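Local atomic coordinates of Tubulin/ftsz, gtpase (Methanosaeta thermophila, PDB entry 3ZID), a protein that binds GTP, probably hydrolyses it, and is probably involved in controlling archaeal cell shape as a tubulin/FtsZ-like cytoskeletal protein. Residues D18-Q23 with R200-I205; L204-D209 with E313-S318. All blocks are in the same frame, centred on the assembly; numbering follows the deposited sequence.

Interaction 1: D18-Q23 with R200-I205; sequences DAVNRQ and RLLFLI
In the tubulin/FtsZ fold of CetZ, helix 10-30, which follows the first strand of the GTPase domain, meets the long central helix 186-210, chiefly through Val20, Gln23 and Leu202. The axes of the two short segments cross at -61° and approach to 10.3 Å, wide enough for side chains to fill the interface. Leu202 does most of the bridging. Its CD1 reaches against helix residues 18-23, 3.6 Å from the backbone O of Val20 and equally 3.6 Å from CB of Gln23, while CD2 lies 4.2 Å from CG1 of Val20. That valine methyl stands anti to its own backbone N (chi1 164°), whereas CG2, on the backbone N side of the residue, makes a looser contact with CD1 of Leu201, at 4.4 Å. The leucine thus lies obliquely across the valine and the base of the glutamine side chain, and the side chains meet mainly through carbon atoms. Beyond CG, Gln23 runs extended, and its NE2 bonds to the backbone O of Thr195, nearly two turns before Leu201 and Leu202; this ties the polar end of Gln23 to the same central helix. Ala198 continues the apolar seam against Ala19, Val20 and Gln23. Helix 10-30 follows strand 3-9 of the parallel sheet, while on helix 186-210 Phe203 and Leu204 pack against strands 270-279 and 315-322 of the second sheet.

Interaction 2: L204-D209 with E313-S318; sequences LIEALD and EPRVLS
Leu204 and Leu317 meet where the central helix of the tubulin/FtsZ fold packs on the mixed sheet of the second domain, and a salt bridge between Glu206 and Arg315 flanks this apolar contact. Strand 315-322 is an inner strand of that sheet, and Leu317 reaches from it with CG anti to the backbone N (chi1 177°). Its CD2 presses on the helix backbone more than on the end of the opposing side chain: it is 3.7 Å from CA of Leu204 and 3.9 Å from CB of the same residue. CD1 of Leu204 approaches the same methyl at 4.1 Å, the two leucines lying obliquely to each other. The rest of the Leu204 side chain continues past this contact to Phe107 on strand 105-111 of the GTPase domain. Farther along the helix, Glu206 stretches out toward the sheet. Arg315 starts differently from Leu317: chi1 of 61° sets CG between its backbone N and carbonyl carbon, after which the chain runs straight to NE. Glu206 comes at the arginine nearly perpendicular to its chain. The carboxylate oxygen comes to the guanidinium edge in its plane, but the two flat groups are turned 79° apart, so a single oxygen makes the contact instead of a side-by-side pair. Gln278 OE1 takes the NE hydrogen and Tyr236 OH partners NH1, which together help fix the rotation of the guanidinium, and Phe203 adds a cation-pi contact. Glu206 OE1 also pairs with Lys310 NZ, a second positive partner for the oxygen that lies 3.2 Å from NH2 of Arg315.

Overall arrangement
Interactions 1 and 2 use overlapping parts of helix 186-210, share Leu204 and Ile205, and have centres about 11 Å apart. In chain order, helix 10-30 comes first, the central helix next and strand 315-322 last. With helix 10-30 touching it in one contact and strand 315-322 in the other, the central helix stands between the two domains. Phe203 links the two contacts directly: its CE2 is 3.4 Å from CD of Arg315. Interaction 1 is nearer the nucleotide, the Leu201 side chain being about 11 Å from GDP, whereas interaction 2 lies away from the annotated sites. Together they join the two domains through one continuous helix, which also carries Asn194 of the GTP site.

Interaction 1: D18-Q23 with R200-I205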
loop_
_atom_site.group_PDB
_atom_site.type_symbol
_atom_site.label_atom_id
_atom_site.label_comp_id
_atom_site.label_asym_id
_atom_site.label_seq_id
_atom_site.Cartn_x
_atom_site.Cartn_y
_atom_site.Cartn_z
ATOM N N ASP A 18 13.163 -2.190 -1.711
ATOM C CA ASP A 18 14.505 -2.337 -1.155
ATOM C C ASP A 18 14.465 -3.028 0.214
ATOM O O ASP A 18 15.278 -3.919 0.480
ATOM C CB ASP A 18 15.187 -0.980 -1.051
ATOM C CG ASP A 18 16.697 -1.070 -1.179
ATOM O OD1 ASP A 18 17.182 -1.897 -1.982
ATOM O OD2 ASP A 18 17.397 -0.301 -0.486
ATOM N N ALA A 19 13.506 -2.655 1.062
ATOM C CA ALA A 19 13.333 -3.342 2.352
ATOM C C ALA A 19 12.965 -4.802 2.162
ATOM O O ALA A 19 13.358 -5.644 2.965
ATOM C CB ALA A 19 12.280 -2.655 3.229
ATOM N N VAL A 20 12.188 -5.089 1.119
ATOM C CA VAL A 20 11.832 -6.467 0.784
ATOM C C VAL A 20 13.088 -7.259 0.417
ATOM O O VAL A 20 13.303 -8.360 0.917
ATOM C CB VAL A 20 10.788 -6.543 -0.346
ATOM C CG1 VAL A 20 10.729 -7.952 -0.928
ATOM C CG2 VAL A 20 9.412 -6.112 0.173
ATOM N N ASN A 21 13.922 -6.684 -0.441
ATOM C CA ASN A 21 15.170 -7.315 -0.841
ATOM C C ASN A 21 16.126 -7.479 0.335
ATOM O O ASN A 21 16.803 -8.512 0.465
ATOM C CB ASN A 21 15.836 -6.521 -1.974
ATOM C CG ASN A 21 15.144 -6.733 -3.311
ATOM O OD1 ASN A 21 14.656 -7.820 -3.595
ATOM N ND2 ASN A 21 15.078 -5.687 -4.124
ATOM N N ARG A 22 16.164 -6.463 1.193
ATOM C CA ARG A 22 16.990 -6.497 2.392
ATOM C C ARG A 22 16.657 -7.739 3.226
ATOM O O ARG A 22 17.516 -8.590 3.485
ATOM C CB ARG A 22 16.785 -5.228 3.234
ATOM C CG ARG A 22 17.812 -5.076 4.364
ATOM C CD ARG A 22 17.478 -3.909 5.293
ATOM N NE ARG A 22 16.305 -4.198 6.117
ATOM C CZ ARG A 22 15.210 -3.450 6.161
ATOM N NH1 ARG A 22 15.111 -2.345 5.410
ATOM N NH2 ARG A 22 14.210 -3.808 6.955
ATOM N N GLN A 23 15.388 -7.859 3.588
ATOM C CA GLN A 23 14.937 -8.912 4.472
ATOM C C GLN A 23 14.999 -10.277 3.803
ATOM O O GLN A 23 15.186 -11.300 4.477
ATOM C CB GLN A 23 13.524 -8.608 4.959
ATOM C CG GLN A 23 13.444 -7.310 5.730
ATOM C CD GLN A 23 12.078 -7.061 6.299
ATOM O OE1 GLN A 23 11.255 -7.972 6.413
ATOM N NE2 GLN A 23 11.800 -5.803 6.601
ATOM N N ARG A 200 5.599 -8.099 6.408
ATOM C CA ARG A 200 4.294 -8.679 6.158
ATOM C C ARG A 200 4.161 -9.276 4.762
ATOM O O ARG A 200 3.616 -10.355 4.629
ATOM C CB ARG A 200 3.187 -7.660 6.434
ATOM C CG ARG A 200 2.967 -7.471 7.929
ATOM C CD ARG A 200 2.413 -6.109 8.280
ATOM N NE ARG A 200 2.849 -5.685 9.613
ATOM C CZ ARG A 200 2.045 -5.166 10.528
ATOM N NH1 ARG A 200 0.742 -5.007 10.280
ATOM N NH2 ARG A 200 2.540 -4.825 11.704
ATOM N N LEU A 201 4.712 -8.622 3.736
ATOM C CA LEU A 201 4.596 -9.131 2.369
ATOM C C LEU A 201 5.371 -10.436 2.200
ATOM O O LEU A 201 4.926 -11.359 1.518
ATOM C CB LEU A 201 5.119 -8.114 1.350
ATOM C CG LEU A 201 4.285 -6.850 1.083
ATOM C CD1 LEU A 201 4.996 -5.964 0.043
ATOM C CD2 LEU A 201 2.880 -7.217 0.647
ATOM N N LEU A 202 6.561 -10.471 2.795
ATOM C CA LEU A 202 7.397 -11.665 2.754
ATOM C C LEU A 202 6.743 -12.834 3.482
ATOM O O LEU A 202 6.783 -13.967 3.006
ATOM C CB LEU A 202 8.786 -11.367 3.305
ATOM C CG LEU A 202 9.624 -10.592 2.285
ATOM C CD1 LEU A 202 10.899 -10.080 2.929
ATOM C CD2 LEU A 202 9.928 -11.505 1.080
ATOM N N PHE A 203 6.113 -12.550 4.611
ATOM C CA PHE A 203 5.357 -13.559 5.347
ATOM C C PHE A 203 4.207 -14.037 4.431
ATOM O O PHE A 203 3.984 -15.239 4.275
ATOM C CB PHE A 203 4.842 -12.941 6.662
ATOM C CG PHE A 203 4.197 -13.916 7.628
ATOM C CD1 PHE A 203 4.037 -15.249 7.320
ATOM C CD2 PHE A 203 3.760 -13.471 8.868
ATOM C CE1 PHE A 203 3.435 -16.132 8.231
ATOM C CE2 PHE A 203 3.160 -14.336 9.778
ATOM C CZ PHE A 203 2.992 -15.670 9.450
ATOM N N LEU A 204 3.484 -13.103 3.822
ATOM C CA LEU A 204 2.378 -13.455 2.917
ATOM C C LEU A 204 2.809 -14.384 1.764
ATOM O O LEU A 204 2.154 -15.381 1.473
ATOM C CB LEU A 204 1.736 -12.196 2.354
ATOM C CG LEU A 204 0.611 -12.379 1.323
ATOM C CD1 LEU A 204 -0.532 -13.208 1.905
ATOM C CD2 LEU A 204 0.115 -11.006 0.822
ATOM N N ILE A 205 3.914 -14.040 1.116
ATOM C CA ILE A 205 4.449 -14.836 0.034
ATOM C C ILE A 205 4.854 -16.229 0.520
ATOM O O ILE A 205 4.497 -17.223 -0.093
ATOM C CB ILE A 205 5.651 -14.119 -0.596
ATOM C CG1 ILE A 205 5.170 -12.887 -1.371
ATOM C CG2 ILE A 205 6.417 -15.052 -1.525
ATOM C CD1 ILE A 205 6.239 -11.836 -1.552
#

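Interaction 2: L204-D209 with E313-S318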
loop_
_atom_site.group_PDB
_atom_site.type_symbol
_atom_site.label_atom_id
_atom_site.label_comp_id
_atom_site.label_asym_id
_atom_site.label_seq_id
_atom_site.Cartn_x
_atom_site.Cartn_y
_atom_site.Cartn_z
ATOM N N LEU A 204 3.484 -13.103 3.822
ATOM C CA LEU A 204 2.378 -13.455 2.917
ATOM C C LEU A 204 2.809 -14.384 1.764
ATOM O O LEU A 204 2.154 -15.381 1.473
ATOM C CB LEU A 204 1.736 -12.196 2.354
ATOM C CG LEU A 204 0.611 -12.379 1.323
ATOM C CD1 LEU A 204 -0.532 -13.208 1.905
ATOM C CD2 LEU A 204 0.115 -11.006 0.822
ATOM N N ILE A 205 3.914 -14.040 1.116
ATOM C CA ILE A 205 4.449 -14.836 0.034
ATOM C C ILE A 205 4.854 -16.229 0.520
ATOM O O ILE A 205 4.497 -17.223 -0.093
ATOM C CB ILE A 205 5.651 -14.119 -0.596
ATOM C CG1 ILE A 205 5.170 -12.887 -1.371
ATOM C CG2 ILE A 205 6.417 -15.052 -1.525
ATOM C CD1 ILE A 205 6.239 -11.836 -1.552
ATOM N N GLU A 206 5.560 -16.289 1.646
ATOM C CA GLU A 206 5.939 -17.567 2.268
ATOM C C GLU A 206 4.726 -18.457 2.554
ATOM O O GLU A 206 4.703 -19.626 2.189
ATOM C CB GLU A 206 6.739 -17.325 3.551
ATOM C CG GLU A 206 7.364 -18.598 4.128
ATOM C CD GLU A 206 8.428 -18.317 5.176
ATOM O OE1 GLU A 206 8.162 -17.536 6.114
ATOM O OE2 GLU A 206 9.531 -18.888 5.054
ATOM N N ALA A 207 3.713 -17.880 3.184
ATOM C CA ALA A 207 2.480 -18.581 3.489
ATOM C C ALA A 207 1.843 -19.125 2.219
ATOM O O ALA A 207 1.507 -20.307 2.151
ATOM C CB ALA A 207 1.504 -17.655 4.198
ATOM N N LEU A 208 1.677 -18.270 1.214
ATOM C CA LEU A 208 1.071 -18.707 -0.049
ATOM C C LEU A 208 1.894 -19.795 -0.731
ATOM O O LEU A 208 1.344 -20.702 -1.355
ATOM C CB LEU A 208 0.859 -17.522 -1.003
ATOM C CG LEU A 208 -0.152 -16.456 -0.563
ATOM C CD1 LEU A 208 -0.111 -15.198 -1.448
ATOM C CD2 LEU A 208 -1.556 -17.017 -0.525
ATOM N N ASP A 209 3.211 -19.727 -0.584
ATOM C CA ASP A 209 4.063 -20.673 -1.276
ATOM C C ASP A 209 4.215 -22.027 -0.614
ATOM O O ASP A 209 4.395 -23.025 -1.292
ATOM C CB ASP A 209 5.468 -20.110 -1.451
ATOM C CG ASP A 209 6.251 -20.853 -2.503
ATOM O OD1 ASP A 209 5.616 -21.465 -3.392
ATOM O OD2 ASP A 209 7.494 -20.902 -2.392
ATOM N N GLU A 313 9.080 -19.089 17.512
ATOM C CA GLU A 313 7.957 -18.642 18.318
ATOM C C GLU A 313 6.868 -18.203 17.337
ATOM O O GLU A 313 7.167 -17.640 16.295
ATOM C CB GLU A 313 8.383 -17.491 19.224
ATOM C CG GLU A 313 9.698 -17.738 19.968
ATOM C CD GLU A 313 9.641 -18.979 20.833
ATOM O OE1 GLU A 313 8.661 -19.136 21.588
ATOM O OE2 GLU A 313 10.570 -19.806 20.758
ATOM N N PRO A 314 5.609 -18.520 17.646
ATOM C CA PRO A 314 4.528 -18.283 16.691
ATOM C C PRO A 314 4.341 -16.819 16.280
ATOM O O PRO A 314 4.568 -15.908 17.070
ATOM C CB PRO A 314 3.286 -18.806 17.416
ATOM C CG PRO A 314 3.703 -18.939 18.880
ATOM C CD PRO A 314 5.149 -19.213 18.866
ATOM N N ARG A 315 3.965 -16.628 15.019
ATOM C CA ARG A 315 3.580 -15.324 14.522
ATOM C C ARG A 315 2.320 -15.502 13.677
ATOM O O ARG A 315 2.029 -16.588 13.144
ATOM C CB ARG A 315 4.697 -14.663 13.713
ATOM C CG ARG A 315 5.131 -15.422 12.468
ATOM C CD ARG A 315 6.029 -14.515 11.616
ATOM N NE ARG A 315 6.434 -15.170 10.375
ATOM C CZ ARG A 315 7.145 -14.580 9.419
ATOM N NH1 ARG A 315 7.521 -13.318 9.566
ATOM N NH2 ARG A 315 7.488 -15.255 8.325
ATOM N N VAL A 316 1.555 -14.430 13.579
ATOM C CA VAL A 316 0.295 -14.473 12.881
ATOM C C VAL A 316 0.260 -13.355 11.861
ATOM O O VAL A 316 0.626 -12.211 12.148
ATOM C CB VAL A 316 -0.900 -14.320 13.850
ATOM C CG1 VAL A 316 -2.220 -14.316 13.079
ATOM C CG2 VAL A 316 -0.899 -15.453 14.878
ATOM N N LEU A 317 -0.186 -13.711 10.673
ATOM C CA LEU A 317 -0.502 -12.738 9.651
ATOM C C LEU A 317 -1.995 -12.751 9.401
ATOM O O LEU A 317 -2.601 -13.793 9.207
ATOM C CB LEU A 317 0.241 -13.055 8.359
ATOM C CG LEU A 317 -0.093 -12.101 7.198
ATOM C CD1 LEU A 317 0.698 -10.850 7.338
ATOM C CD2 LEU A 317 0.222 -12.774 5.878
ATOM N N SER A 318 -2.584 -11.573 9.379
ATOM C CA SER A 318 -3.982 -11.457 9.016
ATOM C C SER A 318 -4.126 -10.638 7.731
ATOM O O SER A 318 -3.494 -9.594 7.562
ATOM C CB SER A 318 -4.770 -10.827 10.168
ATOM O OG SER A 318 -4.244 -9.549 10.500
#